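Local atomic coordinates of SidF, inhibitor of growth family, member 3 (Legionella pneumophila subsp. pneumophila, PDB entry 4FYE), a protein that acts as a phosphoinositide phosphatase, probably removing the 3-phosphate from phosphatidylinositol 3,4,5-trisphosphate. Residues 205-210 / 302-307; 241-246 / 295-300; 265-270 / 641-646. The protein carries 1 engineered substitution. One frame throughout, in Å; residues are numbered along the deposited sequence.

Contact 1: residues 205-210 / 302-307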
ATOM      1  N   ILE A 205       7.438   7.106  -0.333  1.00 37.08           N
ATOM      2  CA  ILE A 205       7.306   8.517  -0.294  1.00 36.23           C
ATOM      3  C   ILE A 205       5.930   8.765   0.271  1.00 38.54           C
ATOM      4  O   ILE A 205       4.956   8.274  -0.239  1.00 41.55           O
ATOM      5  CB  ILE A 205       7.416   9.131  -1.671  1.00 38.25           C
ATOM      6  CG1 ILE A 205       8.749   8.787  -2.334  1.00 35.38           C
ATOM      7  CG2 ILE A 205       7.297  10.662  -1.584  1.00 40.44           C
ATOM      8  CD1 ILE A 205       8.649   9.011  -3.851  1.00 34.11           C
ATOM      9  N   PRO A 206       5.855   9.485   1.369  1.00 43.17           N
ATOM     10  CA  PRO A 206       4.556   9.707   1.998  1.00 42.14           C
ATOM     11  C   PRO A 206       3.694  10.537   1.059  1.00 47.01           C
ATOM     12  O   PRO A 206       4.123  11.548   0.517  1.00 47.54           O
ATOM     13  CB  PRO A 206       4.881  10.596   3.176  1.00 44.52           C
ATOM     14  CG  PRO A 206       6.367  10.645   3.292  1.00 44.40           C
ATOM     15  CD  PRO A 206       6.930  10.318   1.955  1.00 47.33           C
ATOM     16  N   CYS A 207       2.452  10.174   0.915  1.00 49.52           N
ATOM     17  CA  CYS A 207       1.634  11.026   0.137  1.00 56.14           C
ATOM     18  C   CYS A 207       0.347  11.199   0.849  1.00 58.07           C
ATOM     19  O   CYS A 207       0.120  10.589   1.888  1.00 63.12           O
ATOM     20  CB  CYS A 207       1.379  10.372  -1.222  1.00 55.58           C
ATOM     21  SG  CYS A 207       0.648   8.767  -0.986  1.00 60.42           S
ATOM     22  N   GLY A 208      -0.512  11.988   0.224  1.00 65.53           N
ATOM     23  CA  GLY A 208      -1.845  12.229   0.703  1.00 65.88           C
ATOM     24  C   GLY A 208      -1.888  13.653   1.195  1.00 65.15           C
ATOM     25  O   GLY A 208      -0.895  14.175   1.718  1.00 63.73           O
ATOM     26  N   ARG A 209      -3.057  14.253   1.033  1.00 55.54           N
ATOM     27  CA  ARG A 209      -3.284  15.619   1.321  1.00 54.04           C
ATOM     28  C   ARG A 209      -4.794  15.711   1.512  1.00 54.66           C
ATOM     29  O   ARG A 209      -5.557  14.997   0.875  1.00 56.68           O
ATOM     30  CB  ARG A 209      -2.783  16.435   0.134  1.00 58.32           C
ATOM     31  CG  ARG A 209      -3.151  17.886   0.142  1.00 65.43           C
ATOM     32  CD  ARG A 209      -2.571  18.587  -1.060  1.00 77.19           C
ATOM     33  NE  ARG A 209      -2.296  19.991  -0.761  1.00 90.04           N
ATOM     34  CZ  ARG A 209      -1.119  20.448  -0.334  1.00 93.24           C
ATOM     35  NH1 ARG A 209      -0.097  19.606  -0.147  1.00 84.28           N
ATOM     36  NH2 ARG A 209      -0.965  21.753  -0.100  1.00 95.06           N
ATOM     37  N   TYR A 210      -5.242  16.557   2.429  1.00 59.82           N
ATOM     38  CA  TYR A 210      -6.671  16.636   2.727  1.00 56.63           C
ATOM     39  C   TYR A 210      -7.502  17.195   1.571  1.00 54.63           C
ATOM     40  O   TYR A 210      -7.085  18.144   0.907  1.00 53.55           O
ATOM     41  CB  TYR A 210      -6.875  17.519   3.942  1.00 57.87           C
ATOM     42  CG  TYR A 210      -6.462  16.898   5.233  1.00 63.29           C
ATOM     43  CD1 TYR A 210      -6.913  15.635   5.596  1.00 64.57           C
ATOM     44  CD2 TYR A 210      -5.655  17.595   6.135  1.00 72.14           C
ATOM     45  CE1 TYR A 210      -6.551  15.066   6.820  1.00 67.91           C
ATOM     46  CE2 TYR A 210      -5.283  17.046   7.368  1.00 72.92           C
ATOM     47  CZ  TYR A 210      -5.741  15.792   7.716  1.00 72.09           C
ATOM     48  OH  TYR A 210      -5.366  15.242   8.925  1.00 69.88           O
ATOM     49  N   ILE A 302      -9.344   9.416  -4.234  1.00 44.76           N
ATOM     50  CA  ILE A 302      -9.488   9.801  -5.650  1.00 42.52           C
ATOM     51  C   ILE A 302      -8.568  10.957  -5.928  1.00 40.41           C
ATOM     52  O   ILE A 302      -7.884  11.009  -6.934  1.00 40.09           O
ATOM     53  CB  ILE A 302     -10.915  10.163  -6.030  1.00 47.42           C
ATOM     54  CG1 ILE A 302     -11.822   8.993  -5.665  1.00 50.10           C
ATOM     55  CG2 ILE A 302     -11.006  10.564  -7.516  1.00 44.20           C
ATOM     56  CD1 ILE A 302     -13.087   8.918  -6.456  1.00 53.88           C
ATOM     57  N   GLN A 303      -8.507  11.875  -4.997  1.00 41.18           N
ATOM     58  CA  GLN A 303      -7.650  12.988  -5.170  1.00 42.03           C
ATOM     59  C   GLN A 303      -6.172  12.560  -5.283  1.00 42.45           C
ATOM     60  O   GLN A 303      -5.431  13.070  -6.143  1.00 44.89           O
ATOM     61  CB  GLN A 303      -7.844  13.949  -4.011  1.00 43.62           C
ATOM     62  CG  GLN A 303      -7.033  15.213  -4.177  1.00 44.90           C
ATOM     63  CD  GLN A 303      -7.381  16.241  -3.154  1.00 47.56           C
ATOM     64  OE1 GLN A 303      -6.703  16.327  -2.131  1.00 49.41           O
ATOM     65  NE2 GLN A 303      -8.454  17.002  -3.393  1.00 46.39           N
ATOM     66  N   THR A 304      -5.757  11.603  -4.470  1.00 40.31           N
ATOM     67  CA  THR A 304      -4.362  11.140  -4.474  1.00 40.12           C
ATOM     68  C   THR A 304      -4.094  10.336  -5.766  1.00 42.61           C
ATOM     69  O   THR A 304      -3.021  10.471  -6.323  1.00 40.41           O
ATOM     70  CB  THR A 304      -4.098  10.320  -3.199  1.00 43.82           C
ATOM     71  OG1 THR A 304      -4.468  11.122  -2.081  1.00 44.98           O
ATOM     72  CG2 THR A 304      -2.606   9.857  -3.020  1.00 42.83           C
ATOM     73  N   LEU A 305      -5.042   9.546  -6.291  1.00 39.04           N
ATOM     74  CA  LEU A 305      -4.691   8.878  -7.521  1.00 39.69           C
ATOM     75  C   LEU A 305      -4.536   9.844  -8.688  1.00 43.24           C
ATOM     76  O   LEU A 305      -3.651   9.690  -9.546  1.00 46.95           O
ATOM     77  CB  LEU A 305      -5.701   7.836  -7.855  1.00 43.69           C
ATOM     78  CG  LEU A 305      -5.986   6.679  -6.889  1.00 47.96           C
ATOM     79  CD1 LEU A 305      -6.224   5.443  -7.691  1.00 45.10           C
ATOM     80  CD2 LEU A 305      -4.992   6.321  -5.809  1.00 43.70           C
ATOM     81  N   ALA A 306      -5.338  10.902  -8.715  1.00 45.92           N
ATOM     82  CA  ALA A 306      -5.249  11.868  -9.820  1.00 42.73           C
ATOM     83  C   ALA A 306      -3.918  12.588  -9.788  1.00 44.80           C
ATOM     84  O   ALA A 306      -3.348  12.856 -10.829  1.00 45.85           O
ATOM     85  CB  ALA A 306      -6.383  12.872  -9.746  1.00 42.55           C
ATOM     86  N   GLN A 307      -3.425  12.924  -8.584  1.00 47.88           N
ATOM     87  CA  GLN A 307      -2.090  13.593  -8.419  1.00 42.33           C
ATOM     88  C   GLN A 307      -1.011  12.632  -8.884  1.00 40.71           C
ATOM     89  O   GLN A 307      -0.073  13.076  -9.516  1.00 45.56           O
ATOM     90  CB  GLN A 307      -1.795  14.067  -6.935  1.00 40.16           C
ATOM     91  CG  GLN A 307      -0.746  15.215  -6.803  1.00 38.72           C
ATOM     92  CD  GLN A 307      -1.261  16.623  -7.192  1.00 43.28           C
ATOM     93  OE1 GLN A 307      -2.304  17.094  -6.711  1.00 49.88           O
ATOM     94  NE2 GLN A 307      -0.513  17.321  -8.038  1.00 43.69           N
TER

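Contact 2: residues 241-246 / 295-300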
ATOM      1  N   LEU A 241     -10.917  12.723  10.650  1.00 78.72           N
ATOM      2  CA  LEU A 241     -10.930  12.502   9.215  1.00 73.98           C
ATOM      3  C   LEU A 241      -9.533  12.373   8.659  1.00 72.80           C
ATOM      4  O   LEU A 241      -8.549  12.814   9.288  1.00 66.07           O
ATOM      5  CB  LEU A 241     -11.598  13.660   8.501  1.00 69.68           C
ATOM      6  CG  LEU A 241     -13.003  14.010   8.951  1.00 73.34           C
ATOM      7  CD1 LEU A 241     -13.477  15.188   8.102  1.00 72.43           C
ATOM      8  CD2 LEU A 241     -13.928  12.813   8.797  1.00 65.76           C
ATOM      9  N   GLY A 242      -9.461  11.791   7.458  1.00 69.55           N
ATOM     10  CA  GLY A 242      -8.199  11.623   6.780  1.00 72.53           C
ATOM     11  C   GLY A 242      -7.689  10.203   6.778  1.00 75.06           C
ATOM     12  O   GLY A 242      -7.939   9.424   7.708  1.00 75.00           O
ATOM     13  N   ASN A 243      -7.002   9.873   5.691  1.00 68.30           N
ATOM     14  CA  ASN A 243      -6.238   8.631   5.572  1.00 80.49           C
ATOM     15  C   ASN A 243      -4.891   8.622   6.333  1.00 79.31           C
ATOM     16  O   ASN A 243      -4.318   9.665   6.696  1.00 73.99           O
ATOM     17  CB  ASN A 243      -5.991   8.324   4.088  1.00 76.22           C
ATOM     18  CG  ASN A 243      -7.221   7.768   3.418  1.00 75.12           C
ATOM     19  OD1 ASN A 243      -7.814   6.818   3.926  1.00 75.78           O
ATOM     20  ND2 ASN A 243      -7.635   8.369   2.291  1.00 71.23           N
ATOM     21  N   SER A 244      -4.374   7.438   6.584  1.00 77.69           N
ATOM     22  CA  SER A 244      -3.020   7.403   7.096  1.00 92.20           C
ATOM     23  C   SER A 244      -2.322   6.130   6.694  1.00 84.15           C
ATOM     24  O   SER A 244      -2.939   5.169   6.169  1.00 71.85           O
ATOM     25  CB  SER A 244      -2.898   7.737   8.624  1.00 98.09           C
ATOM     26  OG  SER A 244      -3.597   6.817   9.463  1.00 87.91           O
ATOM     27  N   SER A 245      -1.015   6.187   6.923  1.00 88.97           N
ATOM     28  CA  SER A 245      -0.069   5.206   6.436  1.00 94.16           C
ATOM     29  C   SER A 245      -0.131   5.101   4.880  1.00 84.78           C
ATOM     30  O   SER A 245       0.131   4.019   4.336  1.00 95.54           O
ATOM     31  CB  SER A 245      -0.268   3.863   7.196  1.00 93.33           C
ATOM     32  OG  SER A 245       0.113   2.709   6.447  1.00113.53           O
ATOM     33  N   MET A 246      -0.479   6.199   4.172  1.00 71.12           N
ATOM     34  CA  MET A 246      -0.429   6.155   2.690  1.00 54.75           C
ATOM     35  C   MET A 246       0.886   6.625   2.174  1.00 47.55           C
ATOM     36  O   MET A 246       1.293   7.762   2.383  1.00 51.85           O
ATOM     37  CB  MET A 246      -1.550   6.908   1.976  1.00 55.88           C
ATOM     38  CG  MET A 246      -1.900   6.294   0.641  1.00 51.63           C
ATOM     39  SD  MET A 246      -3.435   6.929  -0.038  0.59 46.54           S
ATOM     40  CE  MET A 246      -3.268   6.254  -1.691  1.00 44.20           C
ATOM     41  N   LEU A 295     -16.500   7.086   2.994  1.00 53.33           N
ATOM     42  CA  LEU A 295     -16.784   7.745   1.732  1.00 50.81           C
ATOM     43  C   LEU A 295     -15.960   9.057   1.596  1.00 53.27           C
ATOM     44  O   LEU A 295     -15.286   9.303   0.598  1.00 56.75           O
ATOM     45  CB  LEU A 295     -18.241   8.101   1.676  1.00 56.23           C
ATOM     46  CG  LEU A 295     -19.111   8.037   0.429  1.00 54.76           C
ATOM     47  CD1 LEU A 295     -19.842   9.360   0.339  1.00 54.89           C
ATOM     48  CD2 LEU A 295     -18.373   7.765  -0.853  1.00 51.59           C
ATOM     49  N   ILE A 296     -16.001   9.890   2.610  1.00 52.18           N
ATOM     50  CA  ILE A 296     -15.156  11.046   2.685  1.00 54.84           C
ATOM     51  C   ILE A 296     -13.657  10.711   2.368  1.00 58.18           C
ATOM     52  O   ILE A 296     -13.053  11.280   1.416  1.00 59.65           O
ATOM     53  CB  ILE A 296     -15.400  11.734   4.033  1.00 57.43           C
ATOM     54  CG1 ILE A 296     -16.740  12.503   3.954  1.00 59.37           C
ATOM     55  CG2 ILE A 296     -14.242  12.643   4.391  1.00 59.31           C
ATOM     56  CD1 ILE A 296     -17.296  12.963   5.289  1.00 59.77           C
ATOM     57  N   ASN A 297     -13.075   9.774   3.113  1.00 54.97           N
ATOM     58  CA  ASN A 297     -11.750   9.270   2.802  1.00 48.97           C
ATOM     59  C   ASN A 297     -11.634   8.635   1.436  1.00 52.51           C
ATOM     60  O   ASN A 297     -10.602   8.807   0.785  1.00 51.33           O
ATOM     61  CB  ASN A 297     -11.364   8.274   3.828  1.00 49.48           C
ATOM     62  CG  ASN A 297     -11.147   8.902   5.164  1.00 52.07           C
ATOM     63  OD1 ASN A 297     -11.092  10.151   5.307  1.00 51.39           O
ATOM     64  ND2 ASN A 297     -10.992   8.045   6.172  1.00 50.19           N
ATOM     65  N   GLN A 298     -12.676   7.933   0.965  1.00 50.76           N
ATOM     66  CA  GLN A 298     -12.661   7.499  -0.433  1.00 48.17           C
ATOM     67  C   GLN A 298     -12.447   8.684  -1.414  1.00 47.32           C
ATOM     68  O   GLN A 298     -11.717   8.536  -2.381  1.00 46.49           O
ATOM     69  CB  GLN A 298     -13.922   6.745  -0.831  1.00 49.54           C
ATOM     70  CG  GLN A 298     -13.731   6.055  -2.175  1.00 50.62           C
ATOM     71  CD  GLN A 298     -12.522   5.132  -2.201  1.00 51.51           C
ATOM     72  OE1 GLN A 298     -12.223   4.485  -1.203  1.00 52.81           O
ATOM     73  NE2 GLN A 298     -11.864   5.017  -3.362  1.00 51.62           N
ATOM     74  N   GLU A 299     -13.056   9.849  -1.189  1.00 47.92           N
ATOM     75  CA  GLU A 299     -12.753  10.936  -2.095  1.00 50.92           C
ATOM     76  C   GLU A 299     -11.304  11.416  -2.025  1.00 49.63           C
ATOM     77  O   GLU A 299     -10.696  11.661  -3.077  1.00 52.57           O
ATOM     78  CB  GLU A 299     -13.844  12.038  -2.245  1.00 58.13           C
ATOM     79  CG  GLU A 299     -14.082  12.984  -1.069  1.00 68.52           C
ATOM     80  CD  GLU A 299     -14.927  14.229  -1.428  1.00 69.46           C
ATOM     81  OE1 GLU A 299     -14.740  15.279  -0.782  1.00 85.43           O
ATOM     82  OE2 GLU A 299     -15.790  14.211  -2.328  1.00 70.82           O
ATOM     83  N   GLU A 300     -10.691  11.382  -0.845  1.00 47.87           N
ATOM     84  CA  GLU A 300      -9.283  11.738  -0.727  1.00 46.13           C
ATOM     85  C   GLU A 300      -8.437  10.788  -1.537  1.00 48.64           C
ATOM     86  O   GLU A 300      -7.533  11.192  -2.253  1.00 51.68           O
ATOM     87  CB  GLU A 300      -8.834  11.759   0.721  1.00 46.84           C
ATOM     88  CG  GLU A 300      -7.396  12.274   0.972  1.00 49.42           C
ATOM     89  CD  GLU A 300      -6.789  11.842   2.330  1.00 60.12           C
ATOM     90  OE1 GLU A 300      -5.530  11.826   2.464  1.00 75.99           O
ATOM     91  OE2 GLU A 300      -7.534  11.483   3.282  1.00 55.88           O
TER

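Contact 3: residues 265-270 / 641-646. Engineered in segment 641-646: Ser-646 (natural residue Cys). With PO4 (phosphate ion), chain B.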
ATOM      1  N   ASP A 265       5.619   1.165  -9.443  1.00 39.22           N
ATOM      2  CA  ASP A 265       5.038   2.395  -8.985  1.00 38.21           C
ATOM      3  C   ASP A 265       3.564   2.120  -8.526  1.00 37.75           C
ATOM      4  O   ASP A 265       2.675   1.898  -9.365  1.00 34.92           O
ATOM      5  CB  ASP A 265       5.101   3.401 -10.130  1.00 37.14           C
ATOM      6  CG  ASP A 265       4.478   4.762  -9.742  1.00 41.89           C
ATOM      7  OD1 ASP A 265       3.646   4.811  -8.771  1.00 39.13           O
ATOM      8  OD2 ASP A 265       4.855   5.784 -10.377  1.00 45.11           O
ATOM      9  N   SER A 266       3.324   2.086  -7.215  1.00 36.73           N
ATOM     10  CA  SER A 266       2.011   1.800  -6.691  1.00 34.33           C
ATOM     11  C   SER A 266       1.903   2.403  -5.315  1.00 38.10           C
ATOM     12  O   SER A 266       2.734   3.272  -4.936  1.00 34.33           O
ATOM     13  CB  SER A 266       1.744   0.296  -6.666  1.00 37.72           C
ATOM     14  OG  SER A 266       2.452  -0.410  -5.653  1.00 41.36           O
ATOM     15  N   PHE A 267       0.896   1.968  -4.555  1.00 38.60           N
ATOM     16  CA  PHE A 267       0.679   2.554  -3.239  1.00 39.18           C
ATOM     17  C   PHE A 267       0.828   1.545  -2.133  1.00 39.81           C
ATOM     18  O   PHE A 267       0.315   0.411  -2.193  1.00 44.59           O
ATOM     19  CB  PHE A 267      -0.731   3.200  -3.123  1.00 40.15           C
ATOM     20  CG  PHE A 267      -0.857   4.519  -3.814  1.00 41.56           C
ATOM     21  CD1 PHE A 267      -0.229   5.665  -3.286  1.00 39.13           C
ATOM     22  CD2 PHE A 267      -1.616   4.635  -5.001  1.00 39.73           C
ATOM     23  CE1 PHE A 267      -0.314   6.899  -3.919  1.00 37.41           C
ATOM     24  CE2 PHE A 267      -1.734   5.870  -5.642  1.00 39.52           C
ATOM     25  CZ  PHE A 267      -1.040   6.997  -5.130  1.00 42.54           C
ATOM     26  N   SER A 268       1.489   1.964  -1.074  1.00 40.48           N
ATOM     27  CA  SER A 268       1.379   1.199   0.155  1.00 39.17           C
ATOM     28  C   SER A 268       0.326   1.899   0.977  1.00 38.78           C
ATOM     29  O   SER A 268       0.447   3.110   1.288  1.00 37.95           O
ATOM     30  CB  SER A 268       2.722   1.131   0.903  1.00 41.97           C
ATOM     31  OG  SER A 268       2.550   0.999   2.295  1.00 54.29           O
ATOM     32  N   GLY A 269      -0.715   1.168   1.336  1.00 41.41           N
ATOM     33  CA  GLY A 269      -1.882   1.769   1.932  1.00 43.03           C
ATOM     34  C   GLY A 269      -2.848   2.182   0.846  1.00 46.96           C
ATOM     35  O   GLY A 269      -2.686   1.815  -0.301  1.00 49.14           O
ATOM     36  N   PRO A 270      -3.879   2.915   1.213  1.00 43.40           N
ATOM     37  CA  PRO A 270      -4.061   3.377   2.579  1.00 51.31           C
ATOM     38  C   PRO A 270      -4.471   2.242   3.490  1.00 62.93           C
ATOM     39  O   PRO A 270      -4.926   1.201   3.037  1.00 60.37           O
ATOM     40  CB  PRO A 270      -5.200   4.372   2.447  1.00 54.66           C
ATOM     41  CG  PRO A 270      -6.014   3.833   1.335  1.00 50.05           C
ATOM     42  CD  PRO A 270      -5.090   3.106   0.406  1.00 44.81           C
ATOM     43  N   ALA A 641      -3.839   2.242 -10.564  1.00 43.07           N
ATOM     44  CA  ALA A 641      -3.171   2.561  -9.349  1.00 42.11           C
ATOM     45  C   ALA A 641      -3.450   1.416  -8.321  1.00 41.46           C
ATOM     46  O   ALA A 641      -4.590   1.270  -7.891  1.00 47.07           O
ATOM     47  CB  ALA A 641      -3.700   3.869  -8.825  1.00 36.43           C
ATOM     48  N   ASN A 642      -2.461   0.589  -7.955  1.00 41.68           N
ATOM     49  CA  ASN A 642      -2.715  -0.501  -6.979  1.00 41.81           C
ATOM     50  C   ASN A 642      -2.550  -0.060  -5.485  1.00 40.66           C
ATOM     51  O   ASN A 642      -1.433   0.301  -5.039  1.00 40.78           O
ATOM     52  CB  ASN A 642      -1.879  -1.754  -7.333  1.00 43.53           C
ATOM     53  CG  ASN A 642      -1.834  -2.789  -6.189  1.00 46.00           C
ATOM     54  OD1 ASN A 642      -0.778  -2.987  -5.573  1.00 48.41           O
ATOM     55  ND2 ASN A 642      -2.976  -3.384  -5.850  1.00 42.85           N
ATOM     56  N   THR A 643      -3.666  -0.019  -4.752  1.00 39.71           N
ATOM     57  CA  THR A 643      -3.690   0.215  -3.275  1.00 36.66           C
ATOM     58  C   THR A 643      -3.830  -1.163  -2.554  1.00 40.42           C
ATOM     59  O   THR A 643      -4.411  -2.101  -3.095  1.00 40.66           O
ATOM     60  CB  THR A 643      -4.899   1.083  -2.858  1.00 36.80           C
ATOM     61  OG1 THR A 643      -6.129   0.442  -3.323  1.00 38.41           O
ATOM     62  CG2 THR A 643      -4.847   2.497  -3.545  1.00 37.14           C
ATOM     63  N   LYS A 644      -3.336  -1.260  -1.320  1.00 40.18           N
ATOM     64  CA  LYS A 644      -3.169  -2.511  -0.629  1.00 46.23           C
ATOM     65  C   LYS A 644      -2.986  -2.272   0.878  1.00 48.56           C
ATOM     66  O   LYS A 644      -2.458  -1.232   1.329  1.00 43.65           O
ATOM     67  CB  LYS A 644      -2.021  -3.381  -1.200  1.00 41.45           C
ATOM     68  CG  LYS A 644      -0.769  -2.630  -1.438  1.00 35.54           C
ATOM     69  CD  LYS A 644       0.192  -3.502  -2.254  1.00 41.36           C
ATOM     70  CE  LYS A 644       1.326  -2.685  -2.862  1.00 39.93           C
ATOM     71  NZ  LYS A 644       0.710  -1.781  -3.893  1.00 40.76           N
ATOM     72  N   GLY A 645      -3.478  -3.248   1.648  1.00 53.07           N
ATOM     73  CA  GLY A 645      -3.945  -2.915   2.968  1.00 61.07           C
ATOM     74  C   GLY A 645      -4.591  -4.008   3.829  1.00 71.03           C
ATOM     75  O   GLY A 645      -5.227  -5.047   3.401  1.00 42.37           O
ATOM     76  N   SER A 646      -4.454  -3.674   5.096  1.00 69.51           N
ATOM     77  CA  SER A 646      -4.782  -4.509   6.191  1.00 62.53           C
ATOM     78  C   SER A 646      -5.272  -3.369   7.090  1.00 67.58           C
ATOM     79  O   SER A 646      -5.490  -2.259   6.569  1.00 59.60           O
ATOM     80  CB  SER A 646      -3.488  -5.223   6.647  1.00 54.29           C
ATOM     81  OG  SER A 646      -2.268  -4.394   6.787  1.00 43.39           O
TER
HETATM   82  P   PO4 B 801      -2.301  -5.625   9.901  1.00 62.81           P
HETATM   83  O1  PO4 B 801      -2.020  -7.003   9.291  1.00 58.13           O
HETATM   84  O2  PO4 B 801      -3.787  -5.297   9.819  1.00 83.68           O
HETATM   85  O3  PO4 B 801      -1.935  -5.480  11.386  1.00 66.41           O
HETATM   86  O4  PO4 B 801      -1.509  -4.556   9.125  1.00 78.06           O
HETATM   87  O   HOH W   1       0.001   0.951  -9.427  1.00 42.44           O

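Contact 1: residues 205-210 / 302-307
Gly-208 and Thr-304 bring their backbones closest here, 5.9 Å between their CA atoms, where the chain leaving strand 199-206 passes over one turn of helix 284-311. This is loop-to-helix packing in the mixed alpha-beta phosphatase domain, made by the residues that follow a strand of the six-stranded sheet. Gly-208 has phi 110° and psi 147°, angles at which a CB would press on the carbonyl O of Cys-207, and the bare backbone passes close above the helix: its CA lies 4.0 Å from Thr-304 OG1. That hydroxyl is turned back to its own helix, beside the backbone N (chi1 -54°), and is hydrogen-bonded to the carbonyl O of Glu-300, one turn earlier; toward the glycine it makes a packing contact. Gln-303 reaches toward the loop with its chain extended and sets its amide end beside the carbonyl groups of Arg-209 and Tyr-210; the shaft of Arg-209 skirts the same amide. Gln-303 also packs on Ile-394 and Thr-395 of strand 391-399. Toward Cys-207, the methyl of Thr-304 takes the apolar touch: its CG2 lies 4.0 Å from Cys-207 SG.

Contact 2: residues 241-246 / 295-300
Two amides and a carboxylate, those of Asn-243, Asn-297 and Glu-300, meet with their planes tilted against one another. The Asn-243 amide stands 49° from the plane of Asn-297 and 38° from that of Glu-300. Glu-300 OE2 and Asn-297 CB both approach one side of it obliquely; over the opposite face lies Pro-270 CB. Its ND2 makes a weak hydrogen bond to the backbone O of Asn-297, at 3.4 Å. The Asn-297 amide, in turn, has the carbonyl group of Gly-242 obliquely on one side, nearest its ND2, while its oxygen accepts the backbone N-H of the same glycine: Gly-242 N lies 3.2 Å from Asn-297 OD1, tilted from the carbonyl plane. The other end of that amide, ND2, is hydrogen-bonded to the carbonyl O of Arg-273, which fixes its rotation. Glu-300 swings its CG anti to the backbone N (chi1 -174°) and extends toward the loop. Its OE2 then takes Asn-243 N at 2.9 Å through the syn lone pair. Gln-214 NE2 bonds to OE2 as well, and weakly to Asn-297 OD1, tying the two acceptors together. Beside the polar cluster, Leu-241 CD2 touches Ile-296 CG2 at 4.4 Å. Consecutive N-H groups of an irregular chain are thus caught by side chains one helical turn apart, side-chain-to-backbone anchoring that fastens the loop ahead of strand 247-254 to helix 284-311 of the phosphatase domain.

Contact 3: residues 265-270 / 641-646
Lys-644 reaches from strand 641-645 to Ser-266 and Phe-267 of strand 260-268. From CB the chain sets out between the backbone N and the carbonyl carbon (chi1 46°), which brings CG to 3.3 Å from Phe-267 O; CD passes the same oxygen more loosely, and CE returns close to it. A bend at the last torsion (chi4 -67°) then delivers NZ to two acceptors. It bonds to Phe-267 O at 2.8 Å, from above the carbonyl plane, and to Ser-266 OG, also at 2.8 Å. Ser-266 OG is further bonded to His-264. The backbones run nearly parallel, 25° apart, and Phe-267 N bonds to Asn-642 O at 2.9 Å. Farther on, Gly-269 and Lys-644 form a single antiparallel bridge of two weak bonds, just before the cis peptide of Pro-270, whose CD packs on Thr-643 CB. Engineered Ser-646 (naturally Cys) opens a CX5R phosphatase P-loop that ends at Arg-652, and its OG is hydrogen-bonded to phosphate O4, at a modelled distance (2.5 Å) that is doubtfully short. Edge strands of two sheets meet here: Phe-267 and Ala-641 rest on helix 284-311, while Lys-644 packs on Leu-656, Ala-657 and Ile-660 of helix 652-668.

In the fold
Helix 284-311 carries one side of both contact 1 and contact 2, whose centres are 9 Å apart; Cys-207 N and Met-246 O, 3.1 Å apart in a probable hydrogen bond, join their other segments. The Phe-267 ring of contact 3 knits all three together: its CE1 lies 3.6 Å from Cys-207 SG, its CD1 3.5 Å from Met-246 CE, and its CE2 against Leu-305. The centre of contact 3 is 11 Å from that of contact 1 and 13 Å from that of contact 2. Contact 3 leads directly into the phosphate-binding loop, where Lys-647 N, Asp-651 N and Arg-652 also hold the ion, and contact 2 reaches that loop through a weak bond from Ser-245 OG to Ser-648 O.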